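Local coordinates for protein putative dehydrogenase (Pseudomonas fluorescens, PDB 6UUG) that acts as the oxygenase of a two-component flavin-dependent system, the methanesulfinate monooxygenase MsuC of bacterial sulfur assimilation, at residues 109-114 against 250-255; 59-64 against 171-176. All coordinates share one frame; numbering follows the deposited sequence.

Contact 1 of 2, residues 109-114 against 250-255; sequences HHLMLA and LIAQLT
Leu111 reaches across to helix 247-277 with both of its methyl groups, which together straddle Ile251 and Ala252. CD1 of Leu111 meets the branch methyl CG2 of Ile251 at 3.8 Å, while CD2 of Leu111 sits against CB of Ala252 at 3.7 Å. CD1 of Leu111 also lies 3.8 Å from the backbone N of Ala252. One turn further on, CB of Ala114 touches the end of the ethyl branch, CD1 of Ile251, at 4.1 Å. Ile251 therefore divides its work: CG2 serves Leu111 and CD1 serves Ala114. The leucine tip is carried outward because CG stands opposite the backbone N (chi1 176°), on a CB that already faces the partner helix. The two helices run antiparallel, their local directions 169° apart and their axes 10.1 Å at closest approach, with Leu111 and Ala252 nearest in backbone register. In the acyl-CoA dehydrogenase fold to which this flavoprotein belongs, such a pair joins the N-terminal helical domain to the C-terminal helical domain. On the same face of helix 247-277, one turn along from Ile251, Thr255 turns its hydroxyl back, OG1 of Thr255 donating to O of Ile251 at 2.7 Å. The carbonyl takes this bond on one face of its plane and the Thr255 N-H on the other, satisfying the buried hydroxyl within the helix. Trp85 of helix 85-96 covers Ala114, and Leu321 and Trp325 of helix 294-327 back Ile251. On the far side of helix 100-119, His109 is bonded to Leu70 O and Trp139 N.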
ATOM      1  N   HIS A 109     -28.850 -20.577   1.377  1.00 32.75           N
ATOM      2  CA  HIS A 109     -29.714 -21.749   1.497  1.00 31.87           C
ATOM      3  C   HIS A 109     -29.083 -22.799   2.419  1.00 29.49           C
ATOM      4  O   HIS A 109     -29.715 -23.276   3.369  1.00 30.00           O
ATOM      5  CB  HIS A 109     -30.003 -22.310   0.096  1.00 29.88           C
ATOM      6  CG  HIS A 109     -30.495 -23.721   0.095  1.00 34.07           C
ATOM      7  ND1 HIS A 109     -31.829 -24.042   0.227  1.00 34.05           N
ATOM      8  CD2 HIS A 109     -29.829 -24.897  -0.009  1.00 32.34           C
ATOM      9  CE1 HIS A 109     -31.964 -25.358   0.200  1.00 33.01           C
ATOM     10  NE2 HIS A 109     -30.766 -25.900   0.064  1.00 34.65           N
ATOM     11  N   HIS A 110     -27.812 -23.140   2.191  1.00 30.82           N
ATOM     12  CA  HIS A 110     -27.218 -24.174   3.043  1.00 29.39           C
ATOM     13  C   HIS A 110     -26.954 -23.658   4.454  1.00 30.74           C
ATOM     14  O   HIS A 110     -26.957 -24.443   5.414  1.00 31.89           O
ATOM     15  CB  HIS A 110     -25.952 -24.729   2.382  1.00 30.17           C
ATOM     16  CG  HIS A 110     -26.250 -25.531   1.152  1.00 30.58           C
ATOM     17  ND1 HIS A 110     -26.831 -26.779   1.215  1.00 33.13           N
ATOM     18  CD2 HIS A 110     -26.126 -25.240  -0.166  1.00 32.31           C
ATOM     19  CE1 HIS A 110     -27.022 -27.238  -0.008  1.00 31.36           C
ATOM     20  NE2 HIS A 110     -26.610 -26.321  -0.866  1.00 31.32           N
ATOM     21  N   LEU A 111     -26.727 -22.349   4.602  1.00 28.99           N
ATOM     22  CA  LEU A 111     -26.648 -21.760   5.937  1.00 30.74           C
ATOM     23  C   LEU A 111     -27.976 -21.879   6.685  1.00 32.44           C
ATOM     24  O   LEU A 111     -27.989 -22.112   7.900  1.00 30.67           O
ATOM     25  CB  LEU A 111     -26.217 -20.290   5.847  1.00 29.84           C
ATOM     26  CG  LEU A 111     -26.182 -19.516   7.168  1.00 32.05           C
ATOM     27  CD1 LEU A 111     -25.106 -20.044   8.091  1.00 27.60           C
ATOM     28  CD2 LEU A 111     -25.941 -18.020   6.896  1.00 33.84           C
ATOM     29  N   MET A 112     -29.104 -21.710   5.985  1.00 33.19           N
ATOM     30  CA  MET A 112     -30.401 -21.872   6.648  1.00 31.16           C
ATOM     31  C   MET A 112     -30.596 -23.307   7.127  1.00 30.48           C
ATOM     32  O   MET A 112     -31.092 -23.539   8.237  1.00 31.88           O
ATOM     33  CB  MET A 112     -31.545 -21.478   5.713  1.00 31.14           C
ATOM     34  CG  MET A 112     -31.522 -20.027   5.221  1.00 31.66           C
ATOM     35  SD  MET A 112     -31.282 -18.795   6.518  1.00 38.55           S
ATOM     36  CE  MET A 112     -29.691 -18.097   6.053  1.00 36.23           C
ATOM     37  N   LEU A 113     -30.188 -24.284   6.311  1.00 31.74           N
ATOM     38  CA  LEU A 113     -30.245 -25.676   6.750  1.00 32.57           C
ATOM     39  C   LEU A 113     -29.341 -25.912   7.955  1.00 33.86           C
ATOM     40  O   LEU A 113     -29.719 -26.619   8.895  1.00 32.49           O
ATOM     41  CB  LEU A 113     -29.864 -26.597   5.593  1.00 33.81           C
ATOM     42  CG  LEU A 113     -30.854 -26.689   4.437  1.00 32.02           C
ATOM     43  CD1 LEU A 113     -30.272 -27.595   3.362  1.00 33.46           C
ATOM     44  CD2 LEU A 113     -32.186 -27.259   4.958  1.00 36.19           C
ATOM     45  N   ALA A 114     -28.147 -25.313   7.954  1.00 32.45           N
ATOM     46  CA  ALA A 114     -27.268 -25.430   9.113  1.00 31.56           C
ATOM     47  C   ALA A 114     -27.905 -24.835  10.355  1.00 32.70           C
ATOM     48  O   ALA A 114     -27.682 -25.331  11.467  1.00 33.58           O
ATOM     49  CB  ALA A 114     -25.929 -24.737   8.843  1.00 31.80           C
ATOM     50  N   LEU A 250     -19.917 -18.776  12.179  1.00 28.77           N
ATOM     51  CA  LEU A 250     -18.663 -19.059  11.492  1.00 28.76           C
ATOM     52  C   LEU A 250     -18.919 -19.640  10.105  1.00 28.19           C
ATOM     53  O   LEU A 250     -18.186 -19.336   9.155  1.00 27.58           O
ATOM     54  CB  LEU A 250     -17.802 -19.995  12.347  1.00 28.84           C
ATOM     55  CG  LEU A 250     -17.487 -19.509  13.767  1.00 26.55           C
ATOM     56  CD1 LEU A 250     -16.496 -20.439  14.450  1.00 27.48           C
ATOM     57  CD2 LEU A 250     -16.914 -18.083  13.705  1.00 30.61           C
ATOM     58  N   ILE A 251     -19.946 -20.488   9.973  1.00 27.74           N
ATOM     59  CA  ILE A 251     -20.357 -20.957   8.654  1.00 26.94           C
ATOM     60  C   ILE A 251     -20.781 -19.777   7.781  1.00 27.03           C
ATOM     61  O   ILE A 251     -20.415 -19.692   6.605  1.00 29.06           O
ATOM     62  CB  ILE A 251     -21.473 -22.009   8.786  1.00 25.20           C
ATOM     63  CG1 ILE A 251     -20.905 -23.283   9.424  1.00 26.89           C
ATOM     64  CG2 ILE A 251     -22.102 -22.317   7.415  1.00 28.29           C
ATOM     65  CD1 ILE A 251     -22.000 -24.217   9.974  1.00 31.32           C
ATOM     66  N   ALA A 252     -21.549 -18.844   8.343  1.00 27.67           N
ATOM     67  CA  ALA A 252     -21.929 -17.649   7.585  1.00 27.94           C
ATOM     68  C   ALA A 252     -20.701 -16.861   7.130  1.00 28.26           C
ATOM     69  O   ALA A 252     -20.592 -16.498   5.953  1.00 29.16           O
ATOM     70  CB  ALA A 252     -22.858 -16.767   8.424  1.00 28.88           C
ATOM     71  N   GLN A 253     -19.766 -16.593   8.052  1.00 27.78           N
ATOM     72  CA  GLN A 253     -18.556 -15.845   7.710  1.00 28.26           C
ATOM     73  C   GLN A 253     -17.728 -16.560   6.651  1.00 28.05           C
ATOM     74  O   GLN A 253     -17.225 -15.923   5.719  1.00 27.55           O
ATOM     75  CB  GLN A 253     -17.709 -15.621   8.962  1.00 30.12           C
ATOM     76  CG  GLN A 253     -18.358 -14.680   9.969  1.00 31.31           C
ATOM     77  CD  GLN A 253     -18.302 -13.233   9.508  1.00 38.37           C
ATOM     78  OE1 GLN A 253     -17.242 -12.749   9.108  1.00 36.55           O
ATOM     79  NE2 GLN A 253     -19.448 -12.542   9.539  1.00 41.40           N
ATOM     80  N   LEU A 254     -17.560 -17.879   6.781  1.00 26.16           N
ATOM     81  CA  LEU A 254     -16.771 -18.605   5.791  1.00 24.07           C
ATOM     82  C   LEU A 254     -17.511 -18.745   4.458  1.00 26.45           C
ATOM     83  O   LEU A 254     -16.865 -18.879   3.411  1.00 27.54           O
ATOM     84  CB  LEU A 254     -16.361 -19.981   6.362  1.00 27.70           C
ATOM     85  CG  LEU A 254     -15.298 -20.754   5.570  1.00 29.14           C
ATOM     86  CD1 LEU A 254     -14.074 -19.901   5.333  1.00 27.36           C
ATOM     87  CD2 LEU A 254     -14.896 -22.044   6.303  1.00 27.40           C
ATOM     88  N   THR A 255     -18.847 -18.686   4.463  1.00 26.27           N
ATOM     89  CA  THR A 255     -19.597 -18.668   3.206  1.00 26.24           C
ATOM     90  C   THR A 255     -19.303 -17.392   2.428  1.00 27.55           C
ATOM     91  O   THR A 255     -18.974 -17.445   1.235  1.00 28.27           O
ATOM     92  CB  THR A 255     -21.098 -18.812   3.488  1.00 27.97           C
ATOM     93  OG1 THR A 255     -21.356 -20.100   4.074  1.00 29.99           O
ATOM     94  CG2 THR A 255     -21.919 -18.671   2.203  1.00 30.31           C
TER

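Contact 2 of 2, residues 59-64 against 171-176; sequences AERDAL and ASDSQM
A salt bridge reinforced by a side-chain-to-backbone hydrogen bond joins the short helix 58-67 of the N-terminal helical region to the loop that leads into strand 176-183 of the beta domain. Arg61 extends from the helix to Asp173 and grips it side-on with two nitrogens, each holding a different atom. NE of Arg61 gives its hydrogen to OD2 of Asp173 at 2.8 Å, with an N-H...O angle of 155°; its NH2 donates to the backbone O of Asp173 at 2.9 Å. The carboxylate oxygen lies at the guanidinium edge, in its plane, and accepts through its anti lone pair, yet the two flat groups are turned 69° from each other. The carbonyl is met differently, from above its plane. A bend in the arginine chain at chi3 (62°) turns the guanidinium so that NE and NH2 can be used together. Over one guanidinium face lies the O of Ser172, 3.3 Å from NH2 of Arg61 but at too poor an angle for a hydrogen bond.

The loop presents these acceptors through a type II beta turn from Ala171 to Ser174, in which Asp173 adopts a left-handed backbone conformation. Ser174 OG bonds to O of Ala171 at 2.6 Å and also to Ser197 OG, tying the turn to the neighbouring loop. Phe138 makes a cation-pi contact with Arg61, and Lys58 and Arg65 form further salt bridges with Asp173. Asp62 shares both of those bases, its OD1 being 4.7 Å from Asp173 OD2. With two acidic groups set among three basic ones, the cluster would probably favour ionised carboxylates and offset the repulsion between them.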
ATOM      1  N   ALA A  59     -35.016 -18.576 -13.636  1.00 44.26           N
ATOM      2  CA  ALA A  59     -34.531 -19.685 -14.450  1.00 44.33           C
ATOM      3  C   ALA A  59     -33.299 -20.340 -13.827  1.00 44.13           C
ATOM      4  O   ALA A  59     -33.155 -21.572 -13.848  1.00 38.79           O
ATOM      5  CB  ALA A  59     -34.221 -19.191 -15.866  1.00 44.27           C
ATOM      6  N   GLU A  60     -32.399 -19.530 -13.266  1.00 44.30           N
ATOM      7  CA  GLU A  60     -31.197 -20.078 -12.645  1.00 39.83           C
ATOM      8  C   GLU A  60     -31.525 -20.789 -11.336  1.00 39.66           C
ATOM      9  O   GLU A  60     -30.928 -21.822 -11.018  1.00 37.75           O
ATOM     10  CB  GLU A  60     -30.171 -18.961 -12.417  1.00 44.11           C
ATOM     11  CG  GLU A  60     -29.571 -18.375 -13.696  1.00 44.73           C
ATOM     12  CD  GLU A  60     -30.580 -17.614 -14.559  1.00 50.09           C
ATOM     13  OE1 GLU A  60     -31.501 -16.973 -13.998  1.00 50.44           O
ATOM     14  OE2 GLU A  60     -30.455 -17.668 -15.805  1.00 51.62           O
ATOM     15  N   ARG A  61     -32.470 -20.250 -10.566  1.00 39.55           N
ATOM     16  CA  ARG A  61     -32.875 -20.907  -9.329  1.00 39.80           C
ATOM     17  C   ARG A  61     -33.549 -22.242  -9.617  1.00 42.79           C
ATOM     18  O   ARG A  61     -33.327 -23.222  -8.897  1.00 37.24           O
ATOM     19  CB  ARG A  61     -33.795 -19.987  -8.522  1.00 38.63           C
ATOM     20  CG  ARG A  61     -33.108 -18.704  -8.021  1.00 42.70           C
ATOM     21  CD  ARG A  61     -34.095 -17.727  -7.388  1.00 41.25           C
ATOM     22  NE  ARG A  61     -34.739 -18.312  -6.221  1.00 40.31           N
ATOM     23  CZ  ARG A  61     -34.274 -18.223  -4.979  1.00 41.41           C
ATOM     24  NH1 ARG A  61     -33.150 -17.550  -4.720  1.00 39.34           N
ATOM     25  NH2 ARG A  61     -34.933 -18.811  -3.991  1.00 40.76           N
ATOM     26  N   ASP A  62     -34.362 -22.312 -10.681  1.00 38.99           N
ATOM     27  CA  ASP A  62     -34.954 -23.597 -11.054  1.00 43.54           C
ATOM     28  C   ASP A  62     -33.885 -24.584 -11.516  1.00 42.40           C
ATOM     29  O   ASP A  62     -33.985 -25.787 -11.250  1.00 39.85           O
ATOM     30  CB  ASP A  62     -36.010 -23.405 -12.149  1.00 48.40           C
ATOM     31  CG  ASP A  62     -37.305 -22.796 -11.622  1.00 49.88           C
ATOM     32  OD1 ASP A  62     -37.539 -22.823 -10.391  1.00 48.69           O
ATOM     33  OD2 ASP A  62     -38.091 -22.290 -12.453  1.00 52.66           O
ATOM     34  N   ALA A  63     -32.856 -24.094 -12.213  1.00 39.57           N
ATOM     35  CA  ALA A  63     -31.751 -24.961 -12.606  1.00 40.71           C
ATOM     36  C   ALA A  63     -31.044 -25.546 -11.387  1.00 39.47           C
ATOM     37  O   ALA A  63     -30.594 -26.695 -11.419  1.00 39.82           O
ATOM     38  CB  ALA A  63     -30.765 -24.191 -13.483  1.00 39.75           C
ATOM     39  N   LEU A  64     -30.927 -24.766 -10.310  1.00 40.58           N
ATOM     40  CA  LEU A  64     -30.413 -25.305  -9.052  1.00 35.97           C
ATOM     41  C   LEU A  64     -31.350 -26.364  -8.478  1.00 39.83           C
ATOM     42  O   LEU A  64     -30.893 -27.414  -8.009  1.00 38.74           O
ATOM     43  CB  LEU A  64     -30.196 -24.172  -8.041  1.00 39.99           C
ATOM     44  CG  LEU A  64     -29.031 -23.227  -8.349  1.00 37.56           C
ATOM     45  CD1 LEU A  64     -29.012 -22.079  -7.335  1.00 35.69           C
ATOM     46  CD2 LEU A  64     -27.723 -23.975  -8.309  1.00 38.79           C
ATOM     47  N   ALA A 171     -35.389 -14.319  -0.092  1.00 52.99           N
ATOM     48  CA  ALA A 171     -36.689 -14.745   0.416  1.00 51.63           C
ATOM     49  C   ALA A 171     -37.671 -15.004  -0.721  1.00 49.16           C
ATOM     50  O   ALA A 171     -38.530 -15.891  -0.615  1.00 49.19           O
ATOM     51  CB  ALA A 171     -37.245 -13.705   1.394  1.00 53.40           C
ATOM     52  N   SER A 172     -37.552 -14.260  -1.816  1.00 47.29           N
ATOM     53  CA  SER A 172     -38.426 -14.461  -2.960  1.00 49.58           C
ATOM     54  C   SER A 172     -38.126 -15.797  -3.630  1.00 50.17           C
ATOM     55  O   SER A 172     -36.986 -16.268  -3.641  1.00 48.33           O
ATOM     56  CB  SER A 172     -38.253 -13.327  -3.967  1.00 51.37           C
ATOM     57  OG  SER A 172     -38.331 -12.079  -3.308  1.00 58.38           O
ATOM     58  N   ASP A 173     -39.173 -16.406  -4.190  1.00 41.85           N
ATOM     59  CA  ASP A 173     -39.060 -17.706  -4.848  1.00 40.62           C
ATOM     60  C   ASP A 173     -38.455 -18.754  -3.911  1.00 39.74           C
ATOM     61  O   ASP A 173     -37.702 -19.630  -4.334  1.00 40.03           O
ATOM     62  CB  ASP A 173     -38.252 -17.594  -6.143  1.00 41.51           C
ATOM     63  CG  ASP A 173     -38.235 -18.880  -6.942  1.00 46.52           C
ATOM     64  OD1 ASP A 173     -39.328 -19.445  -7.189  1.00 44.49           O
ATOM     65  OD2 ASP A 173     -37.124 -19.324  -7.320  1.00 42.36           O
ATOM     66  N   SER A 174     -38.763 -18.666  -2.627  1.00 39.64           N
ATOM     67  CA  SER A 174     -38.285 -19.654  -1.673  1.00 39.98           C
ATOM     68  C   SER A 174     -39.459 -20.457  -1.133  1.00 44.56           C
ATOM     69  O   SER A 174     -40.618 -20.038  -1.207  1.00 43.23           O
ATOM     70  CB  SER A 174     -37.509 -19.002  -0.519  1.00 41.19           C
ATOM     71  OG  SER A 174     -38.367 -18.331   0.393  1.00 45.11           O
ATOM     72  N   GLN A 175     -39.139 -21.637  -0.610  1.00 38.65           N
ATOM     73  CA  GLN A 175     -40.134 -22.504   0.009  1.00 37.63           C
ATOM     74  C   GLN A 175     -40.171 -22.370   1.521  1.00 44.72           C
ATOM     75  O   GLN A 175     -41.248 -22.470   2.125  1.00 42.08           O
ATOM     76  CB  GLN A 175     -39.867 -23.968  -0.372  1.00 40.12           C
ATOM     77  CG  GLN A 175     -40.332 -24.357  -1.776  1.00 43.03           C
ATOM     78  CD  GLN A 175     -39.660 -23.563  -2.875  1.00 42.41           C
ATOM     79  OE1 GLN A 175     -38.452 -23.682  -3.100  1.00 41.04           O
ATOM     80  NE2 GLN A 175     -40.446 -22.746  -3.580  1.00 44.06           N
ATOM     81  N   MET A 176     -39.024 -22.129   2.146  1.00 38.47           N
ATOM     82  CA  MET A 176     -38.929 -21.986   3.588  1.00 36.63           C
ATOM     83  C   MET A 176     -38.088 -20.760   3.902  1.00 40.18           C
ATOM     84  O   MET A 176     -37.212 -20.377   3.118  1.00 39.11           O
ATOM     85  CB  MET A 176     -38.312 -23.230   4.245  1.00 36.34           C
ATOM     86  CG  MET A 176     -39.156 -24.500   4.149  1.00 39.61           C
ATOM     87  SD  MET A 176     -40.637 -24.432   5.188  1.00 42.12           S
ATOM     88  CE  MET A 176     -39.929 -24.342   6.833  1.00 39.58           C
TER

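From the N terminus, helix 58-67 comes first and supplies the opening side of contact 2; helix 100-119 follows with that of contact 1. The chain then enters the beta region, where the 171-176 loop closes contact 2 over 106 intervening residues. Only after the remaining strands does helix 247-277 return to 109-114 and close contact 1, a loop of 135 residues. The segments alternate, so the two closures cross rather than nest. The centres of contact 1 and contact 2 lie about 17 Å apart. Their nearest atoms are about 6 Å apart, without touching. Contact 2 joins N-terminal helices to the beta domain; contact 1, buried and nearer the centre of the molecule, joins them to the C-terminal helical bundle.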